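Long-range contacts in type IV pilus biogenesis protein PilB (Streptococcus sanguinis, PDB 7B7P), which is a bimodular minor pilin of type IV pili with a direct role in adhesion, carrying a von Willebrand factor A-like module with a metal-binding MIDAS: residues G285-Y290 with N346-A351; A289-S294 with S330-D335. One frame throughout, in Å; residues are numbered along the deposited sequence.

Contact 1. Residues G285-Y290 with N346-A351; sequences GIPNAY and NSIAYA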
loop_
_atom_site.group_PDB
_atom_site.type_symbol
_atom_site.label_atom_id
_atom_site.label_comp_id
_atom_site.label_asym_id
_atom_site.label_seq_id
_atom_site.Cartn_x
_atom_site.Cartn_y
_atom_site.Cartn_z
ATOM N N GLY A 285 -16.174 13.347 8.700
ATOM C CA GLY A 285 -16.440 14.434 9.624
ATOM C C GLY A 285 -15.240 14.774 10.479
ATOM O O GLY A 285 -14.257 14.033 10.560
ATOM N N ILE A 286 -15.338 15.924 11.120
ATOM C CA ILE A 286 -14.287 16.345 12.038
ATOM C C ILE A 286 -14.261 15.407 13.243
ATOM O O ILE A 286 -15.322 15.144 13.848
ATOM C CB ILE A 286 -14.520 17.773 12.484
ATOM C CG1 ILE A 286 -14.699 18.719 11.292
ATOM C CG2 ILE A 286 -13.387 18.204 13.422
ATOM C CD1 ILE A 286 -15.348 20.043 11.749
ATOM N N PRO A 287 -13.099 14.896 13.631
ATOM C CA PRO A 287 -12.996 14.136 14.884
ATOM C C PRO A 287 -13.560 14.915 16.063
ATOM O O PRO A 287 -13.223 16.077 16.288
ATOM C CB PRO A 287 -11.487 13.911 15.031
ATOM C CG PRO A 287 -10.961 13.965 13.645
ATOM C CD PRO A 287 -11.804 15.006 12.938
ATOM N N ASN A 288 -14.446 14.272 16.818
ATOM C CA ASN A 288 -15.078 14.997 17.916
ATOM C C ASN A 288 -15.413 14.084 19.087
ATOM O O ASN A 288 -16.312 14.417 19.865
ATOM C CB ASN A 288 -16.392 15.710 17.450
ATOM C CG ASN A 288 -17.441 14.727 16.949
ATOM O OD1 ASN A 288 -17.183 13.517 16.795
ATOM N ND2 ASN A 288 -18.640 15.227 16.732
ATOM N N ALA A 289 -14.765 12.925 19.203
ATOM C CA ALA A 289 -15.043 12.008 20.297
ATOM C C ALA A 289 -13.797 11.175 20.585
ATOM O O ALA A 289 -12.968 10.938 19.701
ATOM C CB ALA A 289 -16.256 11.115 19.967
ATOM N N TYR A 290 -13.680 10.724 21.832
ATOM C CA TYR A 290 -12.572 9.874 22.266
ATOM C C TYR A 290 -13.029 9.139 23.516
ATOM O O TYR A 290 -14.015 9.522 24.149
ATOM C CB TYR A 290 -11.282 10.689 22.518
ATOM C CG TYR A 290 -11.481 11.853 23.508
ATOM C CD1 TYR A 290 -11.921 13.103 23.076
ATOM C CD2 TYR A 290 -11.245 11.682 24.873
ATOM C CE1 TYR A 290 -12.119 14.147 23.976
ATOM C CE2 TYR A 290 -11.435 12.702 25.764
ATOM C CZ TYR A 290 -11.881 13.930 25.328
ATOM O OH TYR A 290 -12.079 14.951 26.239
ATOM N N ASN A 346 -8.100 16.464 21.228
ATOM C CA ASN A 346 -8.054 15.212 21.997
ATOM C C ASN A 346 -8.513 14.016 21.165
ATOM O O ASN A 346 -8.029 12.890 21.354
ATOM C CB ASN A 346 -8.919 15.313 23.270
ATOM C CG ASN A 346 -8.308 16.227 24.339
ATOM O OD1 ASN A 346 -7.105 16.440 24.366
ATOM N ND2 ASN A 346 -9.139 16.758 25.216
ATOM N N SER A 347 -9.467 14.234 20.263
ATOM C CA SER A 347 -9.943 13.158 19.401
ATOM C C SER A 347 -8.873 12.723 18.408
ATOM O O SER A 347 -8.741 11.530 18.100
ATOM C CB SER A 347 -11.212 13.612 18.682
ATOM O OG SER A 347 -11.734 12.548 17.916
ATOM N N ILE A 348 -8.119 13.679 17.875
ATOM C CA ILE A 348 -7.060 13.350 16.937
ATOM C C ILE A 348 -5.898 12.689 17.667
ATOM O O ILE A 348 -5.286 11.745 17.159
ATOM C CB ILE A 348 -6.630 14.624 16.180
ATOM C CG1 ILE A 348 -7.732 15.039 15.195
ATOM C CG2 ILE A 348 -5.309 14.422 15.441
ATOM C CD1 ILE A 348 -7.502 16.383 14.524
ATOM N N ALA A 349 -5.574 13.175 18.870
ATOM C CA ALA A 349 -4.466 12.604 19.632
ATOM C C ALA A 349 -4.765 11.180 20.071
ATOM O O ALA A 349 -3.851 10.350 20.146
ATOM C CB ALA A 349 -4.148 13.470 20.860
ATOM N N TYR A 350 -6.029 10.880 20.368
ATOM C CA TYR A 350 -6.416 9.512 20.708
ATOM C C TYR A 350 -6.006 8.552 19.606
ATOM O O TYR A 350 -5.441 7.486 19.865
ATOM C CB TYR A 350 -7.929 9.450 20.948
ATOM C CG TYR A 350 -8.468 8.089 21.356
ATOM C CD1 TYR A 350 -7.698 7.224 22.099
ATOM C CD2 TYR A 350 -9.775 7.695 21.038
ATOM C CE1 TYR A 350 -8.162 6.010 22.494
ATOM C CE2 TYR A 350 -10.267 6.481 21.446
ATOM C CZ TYR A 350 -9.447 5.638 22.189
ATOM O OH TYR A 350 -9.890 4.407 22.611
ATOM N N ALA A 351 -6.283 8.927 18.356
ATOM C CA ALA A 351 -5.936 8.077 17.227
ATOM C C ALA A 351 -4.422 7.912 17.110
ATOM O O ALA A 351 -3.928 6.844 16.736
ATOM C CB ALA A 351 -6.536 8.668 15.952
#

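Contact 2. Residues A289-S294 with S330-D335; sequences AYLVDS and SRLGYD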
loop_
_atom_site.group_PDB
_atom_site.type_symbol
_atom_site.label_atom_id
_atom_site.label_comp_id
_atom_site.label_asym_id
_atom_site.label_seq_id
_atom_site.Cartn_x
_atom_site.Cartn_y
_atom_site.Cartn_z
ATOM N N ALA A 289 -14.765 12.925 19.203
ATOM C CA ALA A 289 -15.043 12.008 20.297
ATOM C C ALA A 289 -13.797 11.175 20.585
ATOM O O ALA A 289 -12.968 10.938 19.701
ATOM C CB ALA A 289 -16.256 11.115 19.967
ATOM N N TYR A 290 -13.680 10.724 21.832
ATOM C CA TYR A 290 -12.572 9.874 22.266
ATOM C C TYR A 290 -13.029 9.139 23.516
ATOM O O TYR A 290 -14.015 9.522 24.149
ATOM C CB TYR A 290 -11.282 10.689 22.518
ATOM C CG TYR A 290 -11.481 11.853 23.508
ATOM C CD1 TYR A 290 -11.921 13.103 23.076
ATOM C CD2 TYR A 290 -11.245 11.682 24.873
ATOM C CE1 TYR A 290 -12.119 14.147 23.976
ATOM C CE2 TYR A 290 -11.435 12.702 25.764
ATOM C CZ TYR A 290 -11.881 13.930 25.328
ATOM O OH TYR A 290 -12.079 14.951 26.239
ATOM N N LEU A 291 -12.338 8.048 23.841
ATOM C CA LEU A 291 -12.600 7.294 25.063
ATOM C C LEU A 291 -11.462 7.496 26.051
ATOM O O LEU A 291 -10.297 7.557 25.655
ATOM C CB LEU A 291 -12.774 5.804 24.776
ATOM C CG LEU A 291 -14.051 5.530 23.986
ATOM C CD1 LEU A 291 -14.216 4.062 23.659
ATOM C CD2 LEU A 291 -15.226 6.041 24.768
ATOM N N VAL A 292 -11.796 7.608 27.345
ATOM C CA VAL A 292 -10.761 7.680 28.365
ATOM C C VAL A 292 -10.694 6.355 29.111
ATOM O O VAL A 292 -11.642 5.571 29.161
ATOM C CB VAL A 292 -10.934 8.868 29.339
ATOM C CG1 VAL A 292 -10.825 10.180 28.581
ATOM C CG2 VAL A 292 -12.244 8.768 30.146
ATOM N N ASP A 293 -9.513 6.084 29.642
ATOM C CA ASP A 293 -9.303 5.011 30.595
ATOM C C ASP A 293 -10.064 5.324 31.890
ATOM O O ASP A 293 -10.247 6.493 32.260
ATOM C CB ASP A 293 -7.797 4.908 30.817
ATOM C CG ASP A 293 -7.377 3.790 31.746
ATOM O OD1 ASP A 293 -8.025 3.523 32.779
ATOM O OD2 ASP A 293 -6.324 3.210 31.443
ATOM N N SER A 294 -10.502 4.274 32.594
ATOM C CA SER A 294 -11.207 4.503 33.865
ATOM C C SER A 294 -10.365 5.328 34.847
ATOM O O SER A 294 -10.915 6.075 35.667
ATOM C CB SER A 294 -11.614 3.179 34.515
ATOM O OG SER A 294 -10.510 2.285 34.617
ATOM N N SER A 330 -19.804 6.960 30.507
ATOM C CA SER A 330 -19.024 7.780 31.426
ATOM C C SER A 330 -17.585 7.980 30.954
ATOM O O SER A 330 -16.904 8.887 31.439
ATOM C CB SER A 330 -19.024 7.160 32.824
ATOM O OG SER A 330 -18.733 5.783 32.740
ATOM N N ARG A 331 -17.090 7.164 30.032
ATOM C CA ARG A 331 -15.713 7.340 29.594
ATOM C C ARG A 331 -15.590 8.145 28.297
ATOM O O ARG A 331 -14.480 8.279 27.763
ATOM C CB ARG A 331 -15.049 5.977 29.483
ATOM C CG ARG A 331 -14.909 5.342 30.865
ATOM C CD ARG A 331 -13.969 4.164 30.894
ATOM N NE ARG A 331 -14.517 3.037 30.164
ATOM C CZ ARG A 331 -14.186 2.725 28.904
ATOM N NH1 ARG A 331 -13.296 3.452 28.222
ATOM N NH2 ARG A 331 -14.711 1.659 28.327
ATOM N N LEU A 332 -16.683 8.755 27.833
ATOM C CA LEU A 332 -16.771 9.329 26.498
ATOM C C LEU A 332 -16.518 10.824 26.567
ATOM O O LEU A 332 -17.245 11.553 27.242
ATOM C CB LEU A 332 -18.143 9.056 25.869
ATOM C CG LEU A 332 -18.362 9.617 24.455
ATOM C CD1 LEU A 332 -17.529 8.851 23.434
ATOM C CD2 LEU A 332 -19.842 9.601 24.036
ATOM N N GLY A 333 -15.484 11.281 25.871
ATOM C CA GLY A 333 -15.362 12.695 25.555
ATOM C C GLY A 333 -16.001 12.930 24.197
ATOM O O GLY A 333 -15.859 12.118 23.288
ATOM N N TYR A 334 -16.743 14.032 24.072
ATOM C CA TYR A 334 -17.385 14.324 22.795
ATOM C C TYR A 334 -17.897 15.752 22.758
ATOM O O TYR A 334 -18.157 16.364 23.794
ATOM C CB TYR A 334 -18.537 13.380 22.511
ATOM C CG TYR A 334 -19.699 13.571 23.436
ATOM C CD1 TYR A 334 -19.668 13.036 24.723
ATOM C CD2 TYR A 334 -20.831 14.262 23.034
ATOM C CE1 TYR A 334 -20.741 13.188 25.599
ATOM C CE2 TYR A 334 -21.919 14.419 23.896
ATOM C CZ TYR A 334 -21.860 13.878 25.187
ATOM O OH TYR A 334 -22.904 14.004 26.072
ATOM N N ASP A 335 -18.080 16.249 21.535
ATOM C CA ASP A 335 -18.644 17.568 21.263
ATOM C C ASP A 335 -19.612 17.424 20.085
ATOM O O ASP A 335 -19.184 17.247 18.934
ATOM C CB ASP A 335 -17.534 18.567 20.961
ATOM C CG ASP A 335 -18.045 19.865 20.399
ATOM O OD1 ASP A 335 -19.233 20.156 20.594
ATOM O OD2 ASP A 335 -17.242 20.623 19.803
#

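Contact 1. Residues G285-Y290 with N346-A351
N346 meets Y290 across the seam between helix 341-358 and the loop-to-strand run that leaves the metal-binding end of the von Willebrand factor A-like domain. The helix belongs to that domain, and the chain opposite turns from loop into strand at A289. The CB of N346 lies over one face of the Y290 ring, off toward its rim, a CH-pi contact 3.8 Å from the centroid. The amide of N346 stands steeply against that ring, the two planes 79° apart; the Y290 hydroxyl, for its part, is hydrogen-bonded to F314 N. One residue along, S347 supplies the polar link: its OG gives a hydrogen bond of 2.7 Å to A289 O, tilted 34° from the carbonyl plane. The torsion that sets OG anti to the backbone N (chi1 -176°) also brings it 3.2 Å from P287 CB. I348 follows with purely apolar packing, its CG1 against the proline ring at P287 CG, 3.7 Å away. Last comes Y350, whose hydroxyl reaches D320 O while the near part of its ring packs beside the start of the Y290 side chain, CD2 lying 3.7 Å from Y290 CB.

Contact 2. Residues A289-S294 with S330-D335
An antiparallel strand pair joins A289-L291 to L332-D335, the short segments running at 173° to one another. Y290 and G333 form the hydrogen-bonded pair at its middle: Y290 N gives to G333 O at 3.0 Å, and G333 N returns a bond to Y290 O at 2.9 Å. Past the end of the first strand V292 N continues the pattern, bonding to R331 O. The first torsion of Y290 (chi1 55°) holds CG between its backbone N and carbonyl carbon, and the ring then lies with one face over G333 CA, offset toward the rim, a CH-pi contact 3.9 Å from the centroid. Strand 289-291 is an outer strand of a four-stranded antiparallel sheet, separate from the central sheet of the von Willebrand factor A-like domain, and 332-335 lies between it and 311-314. The opposite face from the tyrosine carries A289, L291, L332 and Y334, with L291 and L332 crossing at a slant, CD2 of L291 3.9 Å from CD1 of L332, and A289 CB beside Y334 CB at 4.1 Å. Just before strand 332-335, R331 runs its CD past V292 O, and the bend at chi3 (-69°) then swings the guanidinium back so that NH1 bonds that same oxygen at 2.8 Å, with the acceptor close to the guanidinium plane. NH1 also forms a salt bridge with D320, and NH2 bonds G326 O, which together fix the rotation of the group; V292 CG2 meets R331 O at 3.3 Å.

Following the chain from the N terminus, strand 276-283 of the central sheet leads into G285-Y290, and both contacts start from this region, sharing A289 and Y290. Contact 2 closes first, when the chain returns as S330-D335 after an excursion that includes strands 302-305 and 311-314. Contact 1 closes later, once strand 332-335 has given way to helix 341-358, and the intervening chain of contact 2 is nested inside that of contact 1. Strand 289-291 is thus held by a neighbouring strand and by a helix, tying the small antiparallel sheet to the body of the domain. The two contacts meet directly where N288 O lies 3.0 Å from D335 N, a probable hydrogen bond.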